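Local coordinates for protein LacI family transcription regulator (Bifidobacterium animalis subsp. lactis, PDB 4O5A) that probably regulates transcription as a LacI-family repressor or activator, its dimeric sensor core resembling periplasmic binding proteins and presumably responding to a small ligand, at residues Met89-Gly94 and Ala132-Asn137; Ser105-Met110 and Gly128-Leu133. All blocks are in the same frame, centred on the assembly; numbering follows the deposited sequence.

Contact 1 (Met89-Gly94 and Ala132-Asn137); sequences MRLISG and ALLLLN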
HETATM    1  N   MSE A  89       2.302   3.885  -4.010  1.00 21.26           N
HETATM    2  CA  MSE A  89       2.145   2.892  -5.083  1.00 29.36           C
HETATM    3  C   MSE A  89       1.219   3.425  -6.169  1.00 22.82           C
HETATM    4  O   MSE A  89       1.485   3.270  -7.352  1.00 22.03           O
HETATM    5  CB  MSE A  89       1.629   1.545  -4.562  1.00 31.43           C
HETATM    6  CG  MSE A  89       2.706   0.531  -4.238  1.00 42.46           C
HETATM    7 SE   MSE A  89       4.293   0.572  -5.376  0.64 75.43          SE
HETATM    8  CE  MSE A  89       3.550  -0.398  -6.904  1.00 70.42           C
ATOM      9  N   ARG A  90       0.138   4.076  -5.767  1.00 21.66           N
ATOM     10  CA  ARG A  90      -0.788   4.621  -6.756  1.00 21.99           C
ATOM     11  C   ARG A  90      -0.146   5.741  -7.535  1.00 21.36           C
ATOM     12  O   ARG A  90      -0.369   5.871  -8.739  1.00 23.44           O
ATOM     13  CB  ARG A  90      -2.058   5.140  -6.095  1.00 25.87           C
ATOM     14  CG  ARG A  90      -3.012   4.075  -5.639  1.00 30.25           C
ATOM     15  CD  ARG A  90      -4.173   4.717  -4.910  1.00 38.14           C
ATOM     16  NE  ARG A  90      -4.605   3.883  -3.802  1.00 39.35           N
ATOM     17  CZ  ARG A  90      -5.370   4.293  -2.795  1.00 43.59           C
ATOM     18  NH1 ARG A  90      -5.800   5.544  -2.739  1.00 45.07           N
ATOM     19  NH2 ARG A  90      -5.701   3.441  -1.842  1.00 47.18           N
ATOM     20  N   LEU A  91       0.641   6.570  -6.855  1.00 20.23           N
ATOM     21  CA  LEU A  91       1.353   7.645  -7.542  1.00 20.35           C
ATOM     22  C   LEU A  91       2.294   7.077  -8.591  1.00 24.53           C
ATOM     23  O   LEU A  91       2.371   7.581  -9.720  1.00 22.99           O
ATOM     24  CB  LEU A  91       2.148   8.489  -6.541  1.00 22.87           C
ATOM     25  CG  LEU A  91       2.614   9.827  -7.116  1.00 28.93           C
ATOM     26  CD1 LEU A  91       1.415  10.761  -7.271  1.00 24.35           C
ATOM     27  CD2 LEU A  91       3.691  10.456  -6.244  1.00 29.40           C
ATOM     28  N   ILE A  92       3.018   6.029  -8.218  1.00 21.74           N
ATOM     29  CA  ILE A  92       3.976   5.426  -9.136  1.00 21.36           C
ATOM     30  C   ILE A  92       3.280   4.799 -10.353  1.00 21.89           C
ATOM     31  O   ILE A  92       3.807   4.877 -11.473  1.00 23.12           O
ATOM     32  CB  ILE A  92       4.893   4.417  -8.401  1.00 23.74           C
ATOM     33  CG1 ILE A  92       5.870   5.190  -7.512  1.00 25.88           C
ATOM     34  CG2 ILE A  92       5.673   3.558  -9.380  1.00 26.31           C
ATOM     35  CD1 ILE A  92       6.748   4.303  -6.662  1.00 25.30           C
ATOM     36  N   SER A  93       2.120   4.182 -10.144  1.00 20.15           N
ATOM     37  CA  SER A  93       1.306   3.684 -11.260  1.00 25.57           C
ATOM     38  C   SER A  93       0.887   4.804 -12.226  1.00 22.95           C
ATOM     39  O   SER A  93       0.965   4.642 -13.444  1.00 24.52           O
ATOM     40  CB  SER A  93       0.060   2.956 -10.762  1.00 30.51           C
ATOM     41  OG  SER A  93       0.403   1.699 -10.223  1.00 35.06           O
ATOM     42  N   GLY A  94       0.425   5.924 -11.679  1.00 21.43           N
ATOM     43  CA  GLY A  94       0.057   7.064 -12.500  1.00 20.01           C
ATOM     44  C   GLY A  94       1.257   7.639 -13.233  1.00 22.00           C
ATOM     45  O   GLY A  94       1.180   7.936 -14.438  1.00 23.07           O
ATOM     46  N   ALA A 132      15.005  14.770 -14.689  1.00 23.95           N
ATOM     47  CA  ALA A 132      14.172  15.585 -13.805  1.00 24.60           C
ATOM     48  C   ALA A 132      14.000  14.879 -12.480  1.00 20.52           C
ATOM     49  O   ALA A 132      14.117  13.648 -12.409  1.00 23.43           O
ATOM     50  CB  ALA A 132      12.806  15.860 -14.444  1.00 21.84           C
ATOM     51  N   LEU A 133      13.707  15.655 -11.437  1.00 23.02           N
ATOM     52  CA  LEU A 133      13.530  15.125 -10.085  1.00 23.17           C
ATOM     53  C   LEU A 133      12.115  15.398  -9.605  1.00 22.92           C
ATOM     54  O   LEU A 133      11.568  16.472  -9.842  1.00 24.34           O
ATOM     55  CB  LEU A 133      14.487  15.820  -9.119  1.00 25.28           C
ATOM     56  CG  LEU A 133      15.969  15.753  -9.452  1.00 30.35           C
ATOM     57  CD1 LEU A 133      16.763  16.570  -8.466  1.00 29.65           C
ATOM     58  CD2 LEU A 133      16.380  14.306  -9.380  1.00 34.89           C
ATOM     59  N   LEU A 134      11.535  14.428  -8.919  1.00 22.45           N
ATOM     60  CA  LEU A 134      10.214  14.581  -8.344  1.00 23.66           C
ATOM     61  C   LEU A 134      10.399  14.777  -6.843  1.00 28.85           C
ATOM     62  O   LEU A 134      11.058  13.963  -6.189  1.00 28.50           O
ATOM     63  CB  LEU A 134       9.398  13.312  -8.629  1.00 23.57           C
ATOM     64  CG  LEU A 134       7.991  13.231  -8.051  1.00 27.14           C
ATOM     65  CD1 LEU A 134       7.143  14.360  -8.602  1.00 26.66           C
ATOM     66  CD2 LEU A 134       7.371  11.885  -8.380  1.00 26.48           C
ATOM     67  N   LEU A 135       9.844  15.863  -6.298  1.00 24.45           N
ATOM     68  CA  LEU A 135       9.958  16.155  -4.865  1.00 23.66           C
ATOM     69  C   LEU A 135       8.632  15.943  -4.144  1.00 29.49           C
ATOM     70  O   LEU A 135       7.641  16.620  -4.437  1.00 25.33           O
ATOM     71  CB  LEU A 135      10.406  17.599  -4.647  1.00 30.69           C
ATOM     72  CG  LEU A 135      11.660  18.049  -5.390  1.00 39.74           C
ATOM     73  CD1 LEU A 135      11.941  19.527  -5.131  1.00 44.49           C
ATOM     74  CD2 LEU A 135      12.852  17.194  -4.986  1.00 37.45           C
ATOM     75  N   LEU A 136       8.617  15.013  -3.196  1.00 25.50           N
ATOM     76  CA  LEU A 136       7.408  14.750  -2.420  1.00 29.14           C
ATOM     77  C   LEU A 136       7.590  15.158  -0.966  1.00 31.39           C
ATOM     78  O   LEU A 136       8.720  15.321  -0.490  1.00 30.23           O
ATOM     79  CB  LEU A 136       7.027  13.269  -2.489  1.00 27.96           C
ATOM     80  CG  LEU A 136       6.906  12.620  -3.868  1.00 27.62           C
ATOM     81  CD1 LEU A 136       6.606  11.133  -3.719  1.00 31.36           C
ATOM     82  CD2 LEU A 136       5.849  13.303  -4.735  1.00 29.00           C
ATOM     83  N   ASN A 137       6.469  15.321  -0.267  1.00 30.86           N
ATOM     84  CA  ASN A 137       6.473  15.543   1.173  1.00 37.82           C
ATOM     85  C   ASN A 137       7.308  16.743   1.589  1.00 41.86           C
ATOM     86  O   ASN A 137       8.200  16.635   2.432  1.00 43.78           O
ATOM     87  CB  ASN A 137       6.939  14.283   1.901  1.00 39.57           C
ATOM     88  CG  ASN A 137       6.055  13.096   1.610  1.00 46.44           C
ATOM     89  OD1 ASN A 137       4.837  13.234   1.489  1.00 47.74           O
ATOM     90  ND2 ASN A 137       6.661  11.921   1.489  1.00 49.66           N
TER

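Contact 2 (Ser105-Met110 and Gly128-Leu133); sequences SLLVRM and GNVDAL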
ATOM      1  N   SER A 105      11.725   5.937 -17.713  1.00 18.08           N
ATOM      2  CA  SER A 105      11.716   5.069 -16.530  1.00 18.67           C
ATOM      3  C   SER A 105      11.796   5.925 -15.279  1.00 21.26           C
ATOM      4  O   SER A 105      12.228   7.075 -15.330  1.00 21.57           O
ATOM      5  CB  SER A 105      12.933   4.133 -16.519  1.00 26.04           C
ATOM      6  OG  SER A 105      13.011   3.323 -17.667  1.00 33.60           O
ATOM      7  N   LEU A 106      11.408   5.349 -14.148  1.00 18.06           N
ATOM      8  CA  LEU A 106      11.573   6.013 -12.864  1.00 19.24           C
ATOM      9  C   LEU A 106      12.804   5.414 -12.181  1.00 20.95           C
ATOM     10  O   LEU A 106      12.913   4.184 -12.058  1.00 22.25           O
ATOM     11  CB  LEU A 106      10.348   5.736 -11.999  1.00 22.11           C
ATOM     12  CG  LEU A 106      10.133   6.547 -10.725  1.00 28.53           C
ATOM     13  CD1 LEU A 106       9.759   7.985 -11.076  1.00 25.44           C
ATOM     14  CD2 LEU A 106       9.042   5.900  -9.860  1.00 29.75           C
ATOM     15  N   LEU A 107      13.720   6.267 -11.734  1.00 18.16           N
ATOM     16  CA  LEU A 107      14.898   5.789 -11.021  1.00 18.91           C
ATOM     17  C   LEU A 107      14.656   6.022  -9.531  1.00 20.77           C
ATOM     18  O   LEU A 107      14.490   7.163  -9.096  1.00 23.39           O
ATOM     19  CB  LEU A 107      16.151   6.533 -11.487  1.00 18.96           C
ATOM     20  CG  LEU A 107      17.472   5.936 -10.994  1.00 24.82           C
ATOM     21  CD1 LEU A 107      17.761   4.609 -11.686  1.00 26.16           C
ATOM     22  CD2 LEU A 107      18.623   6.908 -11.197  1.00 27.29           C
ATOM     23  N   VAL A 108      14.622   4.942  -8.758  1.00 16.27           N
ATOM     24  CA  VAL A 108      14.224   5.022  -7.357  1.00 19.68           C
ATOM     25  C   VAL A 108      15.386   4.735  -6.431  1.00 24.47           C
ATOM     26  O   VAL A 108      16.049   3.695  -6.540  1.00 23.30           O
ATOM     27  CB  VAL A 108      13.091   4.041  -7.048  1.00 20.97           C
ATOM     28  CG1 VAL A 108      12.745   4.067  -5.550  1.00 23.20           C
ATOM     29  CG2 VAL A 108      11.871   4.367  -7.884  1.00 24.32           C
ATOM     30  N   ARG A 109      15.643   5.667  -5.517  1.00 20.79           N
ATOM     31  CA  ARG A 109      16.576   5.410  -4.438  1.00 20.60           C
ATOM     32  C   ARG A 109      15.892   5.622  -3.094  1.00 25.66           C
ATOM     33  O   ARG A 109      14.769   6.109  -3.037  1.00 26.78           O
ATOM     34  CB  ARG A 109      17.858   6.235  -4.585  1.00 24.95           C
ATOM     35  CG  ARG A 109      18.790   5.637  -5.635  1.00 28.85           C
ATOM     36  CD  ARG A 109      20.201   6.188  -5.594  1.00 30.22           C
ATOM     37  NE  ARG A 109      20.887   5.942  -4.336  1.00 29.92           N
ATOM     38  CZ  ARG A 109      22.194   6.122  -4.166  1.00 39.88           C
ATOM     39  NH1 ARG A 109      22.938   6.536  -5.183  1.00 41.29           N
ATOM     40  NH2 ARG A 109      22.760   5.885  -2.992  1.00 41.05           N
HETATM   41  N   MSE A 110      16.562   5.232  -2.024  1.00 24.07           N
HETATM   42  CA  MSE A 110      15.918   5.147  -0.722  1.00 28.32           C
HETATM   43  C   MSE A 110      16.773   5.902   0.279  1.00 32.92           C
HETATM   44  O   MSE A 110      17.949   5.584   0.457  1.00 34.33           O
HETATM   45  CB  MSE A 110      15.786   3.663  -0.321  1.00 30.68           C
HETATM   46  CG  MSE A 110      14.921   3.334   0.912  1.00 38.61           C
HETATM   47 SE   MSE A 110      12.986   3.404   0.601  0.32 35.96          SE
HETATM   48  CE  MSE A 110      12.925   2.719  -1.210  1.00 36.68           C
ATOM     49  N   GLY A 128      24.235  14.317 -13.664  1.00 40.91           N
ATOM     50  CA  GLY A 128      23.199  14.393 -14.681  1.00 35.74           C
ATOM     51  C   GLY A 128      22.570  13.036 -14.947  1.00 40.69           C
ATOM     52  O   GLY A 128      22.224  12.700 -16.084  1.00 42.55           O
ATOM     53  N   ASN A 129      22.401  12.256 -13.884  1.00 30.59           N
ATOM     54  CA  ASN A 129      22.000  10.863 -14.025  1.00 29.14           C
ATOM     55  C   ASN A 129      20.513  10.673 -14.286  1.00 27.97           C
ATOM     56  O   ASN A 129      20.069   9.569 -14.617  1.00 28.67           O
ATOM     57  CB  ASN A 129      22.423  10.054 -12.799  1.00 34.61           C
ATOM     58  CG  ASN A 129      22.467   8.571 -13.077  1.00 35.88           C
ATOM     59  OD1 ASN A 129      23.026   8.141 -14.086  1.00 45.39           O
ATOM     60  ND2 ASN A 129      21.857   7.781 -12.200  1.00 38.50           N
ATOM     61  N   VAL A 130      19.741  11.747 -14.120  1.00 27.17           N
ATOM     62  CA  VAL A 130      18.308  11.733 -14.447  1.00 23.79           C
ATOM     63  C   VAL A 130      17.959  13.031 -15.168  1.00 23.66           C
ATOM     64  O   VAL A 130      18.756  13.976 -15.165  1.00 27.69           O
ATOM     65  CB  VAL A 130      17.422  11.569 -13.199  1.00 24.57           C
ATOM     66  CG1 VAL A 130      17.682  10.230 -12.512  1.00 22.68           C
ATOM     67  CG2 VAL A 130      17.645  12.719 -12.237  1.00 27.92           C
ATOM     68  N   ASP A 131      16.785  13.069 -15.792  1.00 27.21           N
ATOM     69  CA  ASP A 131      16.386  14.217 -16.598  1.00 25.53           C
ATOM     70  C   ASP A 131      15.571  15.234 -15.796  1.00 23.46           C
ATOM     71  O   ASP A 131      15.474  16.403 -16.182  1.00 25.41           O
ATOM     72  CB  ASP A 131      15.571  13.751 -17.799  1.00 28.56           C
ATOM     73  CG  ASP A 131      16.418  13.051 -18.846  1.00 30.67           C
ATOM     74  OD1 ASP A 131      17.667  13.109 -18.749  1.00 28.79           O
ATOM     75  OD2 ASP A 131      15.827  12.449 -19.775  1.00 28.87           O
ATOM     76  N   ALA A 132      15.005  14.770 -14.689  1.00 23.95           N
ATOM     77  CA  ALA A 132      14.172  15.585 -13.805  1.00 24.60           C
ATOM     78  C   ALA A 132      14.000  14.879 -12.480  1.00 20.52           C
ATOM     79  O   ALA A 132      14.117  13.648 -12.409  1.00 23.43           O
ATOM     80  CB  ALA A 132      12.806  15.860 -14.444  1.00 21.84           C
ATOM     81  N   LEU A 133      13.707  15.655 -11.437  1.00 23.02           N
ATOM     82  CA  LEU A 133      13.530  15.125 -10.085  1.00 23.17           C
ATOM     83  C   LEU A 133      12.115  15.398  -9.605  1.00 22.92           C
ATOM     84  O   LEU A 133      11.568  16.472  -9.842  1.00 24.34           O
ATOM     85  CB  LEU A 133      14.487  15.820  -9.119  1.00 25.28           C
ATOM     86  CG  LEU A 133      15.969  15.753  -9.452  1.00 30.35           C
ATOM     87  CD1 LEU A 133      16.763  16.570  -8.466  1.00 29.65           C
ATOM     88  CD2 LEU A 133      16.380  14.306  -9.380  1.00 34.89           C
TER

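Contact 1 (Met89-Gly94 and Ala132-Asn137)
Leu91 on helix 88-99 and Leu136, just past Leu135, reach toward each other tip to tip. The two segments meet through apolar atoms, almost all methyl against methyl. CD2 of Leu91 sits across the fork of Leu136, 3.9 Å from CD1 and equally 3.9 Å from CD2 of that residue. CG of Leu91 lies anti to its backbone N (chi1 -165°), which sends the branch off the helix; Leu136 comes from the other side, and the two together span the 10.6 Å between their CA atoms. Leu134 adds a looser contact, its CD2 being 4.5 Å from CD2 of Leu91. The buried area is small, 82 Å² in all, as befits one helix residue resting on two residues of the other segment.

Within the helix, Met89 O, of a selenomethionine, accepts the regular helical bond from Ser93 N at 3.0 Å and a weak one from Ser93 OG at 3.4 Å.

This is a helix lying on the parallel sheet of the N-terminal subdomain. Strand 132-135 runs between strands 70-76 and 156-160, whose Leu73 and Leu159 touch both Leu134 and Leu136; Leu159 also touches Leu91. Alongside lies helix 304-320, with Met315 on Leu134 and Leu305 on Ser93, while Ile92 packs on Met110 of the second subunit.

Contact 2 (Ser105-Met110 and Gly128-Leu133)
Asp131 OD2, one residue beyond the Asn129-Val130 pair on which Leu107 packs, is gripped by the backbone N of Arg69 and, weakly, by Tyr104 OH; Asp131 OD1 bonds Thr68 OG1. These bonds help fix the turn that closes a beta-alpha-beta crossover of the periplasmic binding protein-like fold, where helix 116-127 carries the chain from strand 105-111 past strand 70-76, which lies between them in the sheet, to strand 132-135. The turn starts at Gly128, the first residue past the helix, with positive phi (62°).

Strand 105-111 is at the edge of the sheet within this chain, yet Leu106, Leu107 and Val108 pair antiparallel with a strand of the second subunit, and Arg109 NH2 makes salt bridges to Glu100 and Asp103 of that subunit.

Across the contact everything converges on Leu107, which Trp124 of helix 116-127 also touches. Its CD2 lies 3.7 Å from Val130 CG1, the two side chains meeting at a slant, and its CB backs the same methyl at 4.1 Å. Asn129 arrives at about a right angle to the leucine, its CG anti to the backbone N (chi1 -160°), and its amide nitrogen ND2 lies 3.5 Å from the CD2 methyl of Leu107, a van der Waals contact.

From the N terminus, strand 70-76 leads to helix 88-99, where contact 1 begins; strand 105-111 follows and opens contact 2. Contact 2 closes at Asn129-Val130 in the loop leading into strand 132-135, contact 1 further on, at Leu134 and Leu136, so the shorter excursion through helix 116-127 falls within the longer one. The two lie on different faces of one parallel sheet: helix 88-99 packs on the face bearing Leu134 and Leu106, helix 116-127 on the face bearing Leu133 and Leu107. Ile92 CG1, 4.0 Å from Leu106 CD2, joins them directly. Contact 1 ties helix 88-99 to the sheet, contact 2 ties edge strand 105-111 to the loop that follows helix 116-127.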